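Calcium uptake protein 3, mitochondrial (Homo sapiens, PDB 6AGI) senses mitochondrial calcium through its EF-hands and, as a disulfide-linked heterodimer with MICU1, regulates the mitochondrial calcium uniporter channel. Local coordinates at residues Q30-I39 against F79-S89; L61-V71 against T208-K219. One frame throughout, in Å; residues are numbered along the deposited sequence.

Contact 1 of 2, residues Q30-I39 against F79-S89; sequences QLFMTPYDFI and FRNLKEKGVIS
M33 and I88 pair their backbones antiparallel, as a hydrogen-bonded pair in a single bridge. M33 N reaches I88 O at 2.7 Å in a straight bond (178°), while I88 N gives the return bond to M33 O. CA-H...O contacts from F32 to I88 O and from V87 to M33 O flank the bridge. A third backbone bond follows further along, where Y36 N donates to K83 O at 2.9 Å.

That last donor belongs to the first turn of helix 35-43, whose start is a capping box: T34 OG1 accepts from D37 N and D37 OD2 accepts from T34 N. A chi1 of 56° holds T34 OG1 over this turn and leaves CG2 beside the G86 carbonyl. Strand 30-32, on the edge of the small mixed sheet, thus runs into a capped helix, and the chain leaving helix 78-81 through an inverse gamma turn at L82 passes alongside both.

Apolar contacts fill the inner side. I88 CD1 lies 3.9 Å from F38 CB and also meets P35 CA, while P35 CG packs on L82 CB. The rings of F38 and F79 meet obliquely, centroids 5.9 Å apart, and I39 CD1 touches F79 CB and R80 CG; the guanidinium of R80 turns to E240 and E243 of helix 227-250. F32 CG lies 4.1 Å from V87 CB, and I88 O lies at the edge of the F32 ring, near its plane. With an alanine in place of F32, V87, I25 and T208 would probably each lose the ring they pack against, opening a gap beside the bridge.

On the outer side, K83 CE stands over one face of the Y36 ring, 4.1 Å from its centroid, in a CH-pi contact.

Contact 2 of 2, residues L61-V71 against T208-K219; sequences LNQMLAETPPV and TDTTLLVHFFGK
Helix 211-217, with T210 at its N-cap (OG1 accepts weakly from L213 N and also bonds E92), takes the end of helix 58-66 and the proline-containing chain after it across one flank, beginning with L65 and T211. The leucine forks over the first turn: CD1 rests 3.7 Å from D209 CB, and CD2 lies beside T211 OG1. The hydroxyl of T211 is bound to V87 N, so the leucine meets a polar atom that already has a partner. L61 CD1 continues the apolar edge to T208 CG2.

T68 follows where the chain turns out of the helix. L65 O is gripped by two donors of this one residue, T68 N and T68 OG1, the latter at 2.6 Å, in the carbonyl plane and on a lone pair. With the hydroxyl tied back in this way, T68 CB faces V214 CG1 at 4.0 Å and CG2 is directed to H215 CB and the edge of the imidazole.

Helix 211-217 comes close to the first EF-hand: the side chain of F216 is about 10 Å from that of D123, a residue of the first calcium-binding site, and the F216 ring meets that of F233 edge-to-face.

Two side chains of 208-219 bind carbonyls of the extended chain. H215 CG lies anti to the backbone N (chi1 176°), which carries the imidazole out to P69, where ND1 donates to P69 O at 2.7 Å. This bond is bent to 137°, and ND1 approaches from above the carbonyl plane, 38° out of it. One face of the same ring is overlain by V71 CA, 3.8 Å from the centroid, while V71 CG2 reaches the edge of the F216 ring. At the exposed end, K219 bends at chi2 and brings NZ to T68 O, 3.0 Å away and in the carbonyl plane.

How the contacts relate
The two contacts lie on the same side of the chain's centre, with centres about 12 Å apart, and their segments alternate along the sequence: 30-39, 61-71, 79-89, then 208-219. Helices 58-66 and 78-81 are consecutive, so the short connection between them joins one contact to the other. They also touch directly, V87 O lying 3.1 Å from T211 N in a probable hydrogen bond. Segment 79-89 thus faces helix 35-43 within contact 1 and also meets the start of helix 211-217, which belongs to contact 2. Contact 1 lies away from the calcium sites, but through V87 and T211 it joins helix 211-217, which runs close to the first EF-hand.

Contact 1 of 2, residues Q30-I39 against F79-S89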
loop_
_atom_site.group_PDB
_atom_site.type_symbol
_atom_site.label_atom_id
_atom_site.label_comp_id
_atom_site.label_asym_id
_atom_site.label_seq_id
_atom_site.Cartn_x
_atom_site.Cartn_y
_atom_site.Cartn_z
ATOM N N GLN B 30 9.345 25.655 -24.071
ATOM C CA GLN B 30 9.276 24.626 -23.048
ATOM C C GLN B 30 10.164 25.001 -21.872
ATOM O O GLN B 30 11.298 25.456 -22.057
ATOM C CB GLN B 30 9.672 23.264 -23.595
ATOM C CG GLN B 30 9.560 22.220 -22.514
ATOM C CD GLN B 30 9.686 20.842 -23.062
ATOM O OE1 GLN B 30 9.950 20.677 -24.253
ATOM N NE2 GLN B 30 9.534 19.833 -22.202
ATOM N N LEU B 31 9.652 24.802 -20.662
ATOM C CA LEU B 31 10.404 25.115 -19.455
ATOM C C LEU B 31 11.087 23.874 -18.876
ATOM O O LEU B 31 10.599 22.747 -19.006
ATOM C CB LEU B 31 9.493 25.720 -18.402
ATOM C CG LEU B 31 8.835 27.021 -18.806
ATOM C CD1 LEU B 31 8.088 27.526 -17.599
ATOM C CD2 LEU B 31 9.842 28.051 -19.328
ATOM N N PHE B 32 12.218 24.094 -18.205
ATOM C CA PHE B 32 13.009 22.983 -17.698
ATOM C C PHE B 32 13.562 23.271 -16.317
ATOM O O PHE B 32 13.802 24.410 -15.918
ATOM C CB PHE B 32 14.188 22.614 -18.612
ATOM C CG PHE B 32 13.772 22.118 -19.941
ATOM C CD1 PHE B 32 13.384 20.808 -20.102
ATOM C CD2 PHE B 32 13.746 22.965 -21.024
ATOM C CE1 PHE B 32 12.987 20.340 -21.335
ATOM C CE2 PHE B 32 13.346 22.514 -22.271
ATOM C CZ PHE B 32 12.969 21.196 -22.428
ATOM N N MET B 33 13.847 22.180 -15.641
ATOM C CA MET B 33 14.512 22.157 -14.359
ATOM C C MET B 33 15.949 21.719 -14.632
ATOM O O MET B 33 16.184 20.893 -15.523
ATOM C CB MET B 33 13.733 21.145 -13.503
ATOM C CG MET B 33 13.660 21.275 -12.018
ATOM S SD MET B 33 12.348 20.166 -11.450
ATOM C CE MET B 33 11.424 21.260 -10.431
ATOM N N THR B 34 16.926 22.291 -13.934
ATOM C CA THR B 34 18.244 21.667 -13.959
ATOM C C THR B 34 18.336 20.628 -12.855
ATOM O O THR B 34 17.467 20.556 -11.978
ATOM C CB THR B 34 19.336 22.707 -13.800
ATOM O OG1 THR B 34 19.122 23.441 -12.593
ATOM C CG2 THR B 34 19.357 23.626 -14.991
ATOM N N PRO B 35 19.369 19.778 -12.873
ATOM C CA PRO B 35 19.517 18.831 -11.753
ATOM C C PRO B 35 19.615 19.532 -10.408
ATOM O O PRO B 35 19.018 19.060 -9.427
ATOM C CB PRO B 35 20.783 18.061 -12.117
ATOM C CG PRO B 35 20.809 18.137 -13.627
ATOM C CD PRO B 35 20.309 19.495 -13.973
ATOM N N TYR B 36 20.314 20.673 -10.331
ATOM C CA TYR B 36 20.302 21.430 -9.078
ATOM C C TYR B 36 18.879 21.901 -8.746
ATOM O O TYR B 36 18.409 21.733 -7.611
ATOM C CB TYR B 36 21.272 22.622 -9.139
ATOM C CG TYR B 36 21.498 23.295 -7.801
ATOM C CD1 TYR B 36 21.535 22.549 -6.624
ATOM C CD2 TYR B 36 21.692 24.660 -7.707
ATOM C CE1 TYR B 36 21.743 23.150 -5.382
ATOM C CE2 TYR B 36 21.902 25.285 -6.465
ATOM C CZ TYR B 36 21.928 24.521 -5.306
ATOM O OH TYR B 36 22.141 25.103 -4.063
ATOM N N ASP B 37 18.145 22.408 -9.748
ATOM C CA ASP B 37 16.795 22.885 -9.475
ATOM C C ASP B 37 15.908 21.772 -8.951
ATOM O O ASP B 37 15.058 22.017 -8.082
ATOM C CB ASP B 37 16.134 23.448 -10.733
ATOM C CG ASP B 37 16.658 24.793 -11.128
ATOM O OD1 ASP B 37 16.873 25.640 -10.231
ATOM O OD2 ASP B 37 16.786 25.012 -12.352
ATOM N N PHE B 38 16.115 20.543 -9.432
ATOM C CA PHE B 38 15.376 19.425 -8.883
ATOM C C PHE B 38 15.784 19.138 -7.434
ATOM O O PHE B 38 14.921 18.924 -6.563
ATOM C CB PHE B 38 15.539 18.211 -9.772
ATOM C CG PHE B 38 14.943 16.995 -9.179
ATOM C CD1 PHE B 38 13.570 16.791 -9.205
ATOM C CD2 PHE B 38 15.752 16.082 -8.519
ATOM C CE1 PHE B 38 13.027 15.689 -8.630
ATOM C CE2 PHE B 38 15.203 14.973 -7.934
ATOM C CZ PHE B 38 13.838 14.778 -7.996
ATOM N N ILE B 39 17.093 19.091 -7.165
ATOM C CA ILE B 39 17.559 18.890 -5.791
ATOM C C ILE B 39 16.914 19.895 -4.839
ATOM O O ILE B 39 16.489 19.547 -3.726
ATOM C CB ILE B 39 19.092 18.951 -5.719
ATOM C CG1 ILE B 39 19.696 17.798 -6.551
ATOM C CG2 ILE B 39 19.545 18.911 -4.264
ATOM C CD1 ILE B 39 21.221 17.786 -6.602
ATOM N N PHE B 79 23.464 13.587 -9.702
ATOM C CA PHE B 79 22.798 14.881 -9.810
ATOM C C PHE B 79 23.631 15.997 -9.221
ATOM O O PHE B 79 23.553 17.119 -9.714
ATOM C CB PHE B 79 21.425 14.853 -9.136
ATOM C CG PHE B 79 20.368 14.177 -9.957
ATOM C CD1 PHE B 79 20.606 12.955 -10.548
ATOM C CD2 PHE B 79 19.137 14.777 -10.143
ATOM C CE1 PHE B 79 19.641 12.346 -11.301
ATOM C CE2 PHE B 79 18.163 14.172 -10.886
ATOM C CZ PHE B 79 18.414 12.951 -11.468
ATOM N N ARG B 80 24.472 15.727 -8.216
ATOM C CA ARG B 80 25.278 16.841 -7.744
ATOM C C ARG B 80 26.507 17.082 -8.583
ATOM O O ARG B 80 26.976 18.221 -8.618
ATOM C CB ARG B 80 25.784 16.664 -6.308
ATOM C CG ARG B 80 24.765 16.500 -5.239
ATOM C CD ARG B 80 25.343 15.862 -4.005
ATOM N NE ARG B 80 24.943 14.473 -3.879
ATOM C CZ ARG B 80 25.162 13.735 -2.800
ATOM N NH1 ARG B 80 25.787 14.262 -1.750
ATOM N NH2 ARG B 80 24.738 12.473 -2.774
ATOM N N ASN B 81 26.984 16.087 -9.324
ATOM C CA ASN B 81 28.111 16.352 -10.202
ATOM C C ASN B 81 27.661 17.061 -11.473
ATOM O O ASN B 81 28.391 17.909 -12.002
ATOM C CB ASN B 81 28.876 15.057 -10.489
ATOM C CG ASN B 81 29.489 14.441 -9.223
ATOM O OD1 ASN B 81 29.741 15.136 -8.225
ATOM N ND2 ASN B 81 29.769 13.137 -9.278
ATOM N N LEU B 82 26.497 16.671 -12.002
ATOM C CA LEU B 82 25.721 17.464 -12.957
ATOM C C LEU B 82 25.051 18.607 -12.223
ATOM O O LEU B 82 23.852 18.576 -11.952
ATOM C CB LEU B 82 24.630 16.629 -13.586
ATOM C CG LEU B 82 24.911 15.597 -14.614
ATOM C CD1 LEU B 82 23.552 15.042 -15.039
ATOM C CD2 LEU B 82 25.573 16.391 -15.645
ATOM N N LYS B 83 25.791 19.643 -11.909
ATOM C CA LYS B 83 25.113 20.578 -11.021
ATOM C C LYS B 83 24.057 21.365 -11.782
ATOM O O LYS B 83 22.857 21.178 -11.566
ATOM C CB LYS B 83 26.092 21.541 -10.342
ATOM C CG LYS B 83 25.455 22.346 -9.216
ATOM C CD LYS B 83 26.421 23.349 -8.606
ATOM C CE LYS B 83 25.667 24.264 -7.620
ATOM N NZ LYS B 83 26.406 25.547 -7.325
ATOM N N GLU B 84 24.477 22.199 -12.724
ATOM C CA GLU B 84 23.515 22.981 -13.475
ATOM C C GLU B 84 23.665 22.739 -14.964
ATOM O O GLU B 84 23.005 23.405 -15.774
ATOM C CB GLU B 84 23.668 24.460 -13.106
ATOM C CG GLU B 84 23.277 24.690 -11.651
ATOM C CD GLU B 84 22.910 26.129 -11.329
ATOM O OE1 GLU B 84 23.802 26.906 -10.912
ATOM O OE2 GLU B 84 21.703 26.465 -11.487
ATOM N N LYS B 85 24.514 21.773 -15.308
ATOM C CA LYS B 85 24.724 21.373 -16.691
ATOM C C LYS B 85 23.793 20.228 -17.120
ATOM O O LYS B 85 24.263 19.145 -17.469
ATOM C CB LYS B 85 26.184 20.974 -16.916
ATOM C CG LYS B 85 27.183 22.082 -16.628
ATOM C CD LYS B 85 28.610 21.618 -16.873
ATOM C CE LYS B 85 28.966 20.436 -15.988
ATOM N NZ LYS B 85 28.852 20.770 -14.541
ATOM N N GLY B 86 22.483 20.467 -17.108
ATOM C CA GLY B 86 21.507 19.467 -17.538
ATOM C C GLY B 86 20.108 20.047 -17.537
ATOM O O GLY B 86 19.867 21.143 -17.019
ATOM N N VAL B 87 19.168 19.280 -18.100
ATOM C CA VAL B 87 17.771 19.726 -18.214
ATOM C C VAL B 87 16.815 18.591 -17.876
ATOM O O VAL B 87 16.997 17.446 -18.305
ATOM C CB VAL B 87 17.398 20.301 -19.604
ATOM C CG1 VAL B 87 18.057 21.639 -19.814
ATOM C CG2 VAL B 87 17.723 19.334 -20.742
ATOM N N ILE B 88 15.773 18.935 -17.125
ATOM C CA ILE B 88 14.710 18.022 -16.720
ATOM C C ILE B 88 13.366 18.640 -17.082
ATOM O O ILE B 88 13.119 19.817 -16.782
ATOM C CB ILE B 88 14.774 17.717 -15.215
ATOM C CG1 ILE B 88 16.161 17.154 -14.869
ATOM C CG2 ILE B 88 13.599 16.846 -14.813
ATOM C CD1 ILE B 88 16.390 16.952 -13.400
ATOM N N SER B 89 12.540 17.877 -17.804
ATOM C CA SER B 89 11.214 18.339 -18.191
ATOM C C SER B 89 10.238 18.076 -17.061
ATOM O O SER B 89 10.570 17.429 -16.062
ATOM C CB SER B 89 10.719 17.646 -19.459
ATOM O OG SER B 89 10.777 16.224 -19.352
#

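Contact 2 of 2, residues L61-V71 against T208-K219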
loop_
_atom_site.group_PDB
_atom_site.type_symbol
_atom_site.label_atom_id
_atom_site.label_comp_id
_atom_site.label_asym_id
_atom_site.label_seq_id
_atom_site.Cartn_x
_atom_site.Cartn_y
_atom_site.Cartn_z
ATOM N N LEU B 61 21.644 24.312 -25.794
ATOM C CA LEU B 61 21.160 23.229 -24.944
ATOM C C LEU B 61 21.866 21.921 -25.285
ATOM O O LEU B 61 22.252 21.151 -24.390
ATOM C CB LEU B 61 19.645 23.067 -25.089
ATOM C CG LEU B 61 18.841 22.227 -24.076
ATOM C CD1 LEU B 61 17.330 22.328 -24.354
ATOM C CD2 LEU B 61 19.243 20.767 -23.943
ATOM N N ASN B 62 22.032 21.633 -26.573
ATOM C CA ASN B 62 22.612 20.338 -26.880
ATOM C C ASN B 62 24.116 20.295 -26.636
ATOM O O ASN B 62 24.664 19.198 -26.438
ATOM C CB ASN B 62 22.230 19.911 -28.294
ATOM C CG ASN B 62 20.965 19.041 -28.293
ATOM O OD1 ASN B 62 19.882 19.504 -28.662
ATOM N ND2 ASN B 62 21.090 17.794 -27.820
ATOM N N GLN B 63 24.788 21.450 -26.579
ATOM C CA GLN B 63 26.134 21.444 -26.013
ATOM C C GLN B 63 26.091 21.188 -24.507
ATOM O O GLN B 63 26.936 20.457 -23.976
ATOM C CB GLN B 63 26.865 22.754 -26.321
ATOM C CG GLN B 63 28.402 22.609 -26.392
ATOM C CD GLN B 63 29.109 22.896 -25.059
ATOM O OE1 GLN B 63 28.793 23.867 -24.369
ATOM N NE2 GLN B 63 30.060 22.037 -24.694
ATOM N N MET B 64 25.110 21.772 -23.804
ATOM C CA MET B 64 24.942 21.481 -22.377
ATOM C C MET B 64 24.814 19.979 -22.123
ATOM O O MET B 64 25.407 19.449 -21.176
ATOM C CB MET B 64 23.694 22.200 -21.859
ATOM C CG MET B 64 23.212 21.873 -20.444
ATOM S SD MET B 64 22.347 23.320 -19.738
ATOM C CE MET B 64 23.696 24.493 -19.574
ATOM N N LEU B 65 24.101 19.267 -23.006
ATOM C CA LEU B 65 23.907 17.823 -22.865
ATOM C C LEU B 65 25.069 16.975 -23.360
ATOM O O LEU B 65 25.253 15.858 -22.860
ATOM C CB LEU B 65 22.653 17.369 -23.610
ATOM C CG LEU B 65 21.269 17.837 -23.177
ATOM C CD1 LEU B 65 20.134 17.409 -24.113
ATOM C CD2 LEU B 65 21.073 17.363 -21.743
ATOM N N ALA B 66 25.828 17.450 -24.354
ATOM C CA ALA B 66 26.905 16.639 -24.924
ATOM C C ALA B 66 27.825 15.997 -23.883
ATOM O O ALA B 66 28.423 14.951 -24.161
ATOM C CB ALA B 66 27.735 17.497 -25.878
ATOM N N GLU B 67 27.929 16.578 -22.689
ATOM C CA GLU B 67 28.705 15.972 -21.612
ATOM C C GLU B 67 28.118 14.680 -21.032
ATOM O O GLU B 67 28.885 13.785 -20.661
ATOM C CB GLU B 67 28.872 16.986 -20.497
ATOM C CG GLU B 67 27.528 17.374 -19.952
ATOM C CD GLU B 67 27.133 16.579 -18.745
ATOM O OE1 GLU B 67 28.012 15.926 -18.142
ATOM O OE2 GLU B 67 25.912 16.530 -18.503
ATOM N N THR B 68 26.791 14.522 -21.028
ATOM C CA THR B 68 26.105 13.723 -20.005
ATOM C C THR B 68 26.780 12.371 -19.763
ATOM O O THR B 68 27.063 11.638 -20.723
ATOM C CB THR B 68 24.656 13.479 -20.421
ATOM O OG1 THR B 68 24.077 14.724 -20.806
ATOM C CG2 THR B 68 23.868 12.935 -19.242
ATOM N N PRO B 69 26.976 11.967 -18.505
ATOM C CA PRO B 69 27.623 10.685 -18.251
ATOM C C PRO B 69 26.721 9.570 -18.731
ATOM O O PRO B 69 25.493 9.672 -18.620
ATOM C CB PRO B 69 27.774 10.642 -16.719
ATOM C CG PRO B 69 27.577 12.063 -16.248
ATOM C CD PRO B 69 26.639 12.683 -17.258
ATOM N N PRO B 70 27.285 8.504 -19.281
ATOM C CA PRO B 70 26.468 7.345 -19.636
ATOM C C PRO B 70 25.928 6.683 -18.375
ATOM O O PRO B 70 26.327 6.990 -17.245
ATOM C CB PRO B 70 27.428 6.426 -20.394
ATOM C CG PRO B 70 28.800 6.915 -20.068
ATOM C CD PRO B 70 28.722 8.302 -19.530
ATOM N N VAL B 71 25.007 5.742 -18.588
ATOM C CA VAL B 71 24.304 5.167 -17.453
ATOM C C VAL B 71 25.276 4.470 -16.506
ATOM O O VAL B 71 25.097 4.487 -15.279
ATOM C CB VAL B 71 23.189 4.237 -17.963
ATOM C CG1 VAL B 71 23.787 2.995 -18.585
ATOM C CG2 VAL B 71 22.232 3.884 -16.845
ATOM N N THR B 208 12.575 17.205 -27.799
ATOM C CA THR B 208 13.782 17.782 -27.222
ATOM C C THR B 208 14.504 16.796 -26.300
ATOM O O THR B 208 13.927 16.281 -25.338
ATOM C CB THR B 208 13.431 19.052 -26.450
ATOM O OG1 THR B 208 13.216 20.126 -27.367
ATOM C CG2 THR B 208 14.546 19.428 -25.500
ATOM N N ASP B 209 15.788 16.573 -26.568
ATOM C CA ASP B 209 16.574 15.670 -25.739
ATOM C C ASP B 209 16.751 16.270 -24.351
ATOM O O ASP B 209 16.702 17.485 -24.165
ATOM C CB ASP B 209 17.952 15.426 -26.366
ATOM C CG ASP B 209 17.971 14.240 -27.305
ATOM O OD1 ASP B 209 16.882 13.709 -27.613
ATOM O OD2 ASP B 209 19.073 13.867 -27.763
ATOM N N THR B 210 16.916 15.403 -23.361
ATOM C CA THR B 210 17.022 15.827 -21.978
ATOM C C THR B 210 18.170 15.057 -21.344
ATOM O O THR B 210 18.773 14.175 -21.971
ATOM C CB THR B 210 15.725 15.601 -21.183
ATOM O OG1 THR B 210 15.335 14.223 -21.254
ATOM C CG2 THR B 210 14.584 16.499 -21.676
ATOM N N THR B 211 18.494 15.419 -20.095
ATOM C CA THR B 211 19.586 14.736 -19.408
ATOM C C THR B 211 19.264 13.269 -19.163
ATOM O O THR B 211 20.100 12.402 -19.423
ATOM C CB THR B 211 19.946 15.468 -18.113
ATOM O OG1 THR B 211 20.773 16.596 -18.434
ATOM C CG2 THR B 211 20.634 14.531 -17.088
ATOM N N LEU B 212 18.059 12.957 -18.676
ATOM C CA LEU B 212 17.754 11.548 -18.437
ATOM C C LEU B 212 17.655 10.781 -19.749
ATOM O O LEU B 212 18.028 9.604 -19.815
ATOM C CB LEU B 212 16.475 11.401 -17.615
ATOM C CG LEU B 212 16.759 11.714 -16.148
ATOM C CD1 LEU B 212 15.512 11.494 -15.313
ATOM C CD2 LEU B 212 17.964 10.889 -15.609
ATOM N N LEU B 213 17.202 11.443 -20.811
ATOM C CA LEU B 213 17.077 10.783 -22.102
ATOM C C LEU B 213 18.452 10.394 -22.673
ATOM O O LEU B 213 18.650 9.260 -23.137
ATOM C CB LEU B 213 16.323 11.726 -23.027
ATOM C CG LEU B 213 15.171 11.247 -23.880
ATOM C CD1 LEU B 213 14.178 10.497 -23.039
ATOM C CD2 LEU B 213 14.532 12.485 -24.516
ATOM N N VAL B 214 19.426 11.312 -22.614
ATOM C CA VAL B 214 20.783 11.029 -23.090
ATOM C C VAL B 214 21.526 10.099 -22.127
ATOM O O VAL B 214 22.267 9.194 -22.545
ATOM C CB VAL B 214 21.539 12.353 -23.309
ATOM C CG1 VAL B 214 22.955 12.094 -23.736
ATOM C CG2 VAL B 214 20.843 13.141 -24.402
ATOM N N HIS B 215 21.344 10.307 -20.828
ATOM C CA HIS B 215 21.984 9.445 -19.852
ATOM C C HIS B 215 21.550 7.994 -20.044
ATOM O O HIS B 215 22.375 7.079 -19.940
ATOM C CB HIS B 215 21.643 9.943 -18.448
ATOM C CG HIS B 215 22.173 9.073 -17.352
ATOM N ND1 HIS B 215 23.476 9.137 -16.918
ATOM C CD2 HIS B 215 21.577 8.125 -16.596
ATOM C CE1 HIS B 215 23.661 8.268 -15.942
ATOM N NE2 HIS B 215 22.525 7.635 -15.730
ATOM N N PHE B 216 20.258 7.770 -20.345
ATOM C CA PHE B 216 19.679 6.426 -20.461
ATOM C C PHE B 216 19.974 5.789 -21.808
ATOM O O PHE B 216 20.411 4.634 -21.867
ATOM C CB PHE B 216 18.165 6.475 -20.250
ATOM C CG PHE B 216 17.759 6.584 -18.808
ATOM C CD1 PHE B 216 18.593 6.121 -17.796
ATOM C CD2 PHE B 216 16.554 7.155 -18.461
ATOM C CE1 PHE B 216 18.210 6.215 -16.455
ATOM C CE2 PHE B 216 16.173 7.263 -17.132
ATOM C CZ PHE B 216 16.998 6.784 -16.126
ATOM N N PHE B 217 19.709 6.510 -22.902
ATOM C CA PHE B 217 19.769 5.920 -24.235
ATOM C C PHE B 217 20.840 6.539 -25.124
ATOM O O PHE B 217 20.796 6.352 -26.345
ATOM C CB PHE B 217 18.412 6.024 -24.914
ATOM C CG PHE B 217 17.276 5.738 -23.994
ATOM C CD1 PHE B 217 16.982 4.432 -23.619
ATOM C CD2 PHE B 217 16.509 6.766 -23.478
ATOM C CE1 PHE B 217 15.940 4.159 -22.755
ATOM C CE2 PHE B 217 15.479 6.493 -22.612
ATOM C CZ PHE B 217 15.201 5.182 -22.249
ATOM N N GLY B 218 21.787 7.284 -24.560
ATOM C CA GLY B 218 22.882 7.790 -25.354
ATOM C C GLY B 218 22.499 8.982 -26.202
ATOM O O GLY B 218 21.348 9.429 -26.244
ATOM N N LYS B 219 23.505 9.498 -26.914
ATOM C CA LYS B 219 23.319 10.712 -27.699
ATOM C C LYS B 219 22.545 10.433 -28.977
ATOM O O LYS B 219 21.867 11.328 -29.498
ATOM C CB LYS B 219 24.672 11.347 -28.030
ATOM C CG LYS B 219 25.275 12.207 -26.921
ATOM C CD LYS B 219 25.932 11.352 -25.821
ATOM C CE LYS B 219 26.742 12.201 -24.835
ATOM N NZ LYS B 219 27.228 11.395 -23.668
#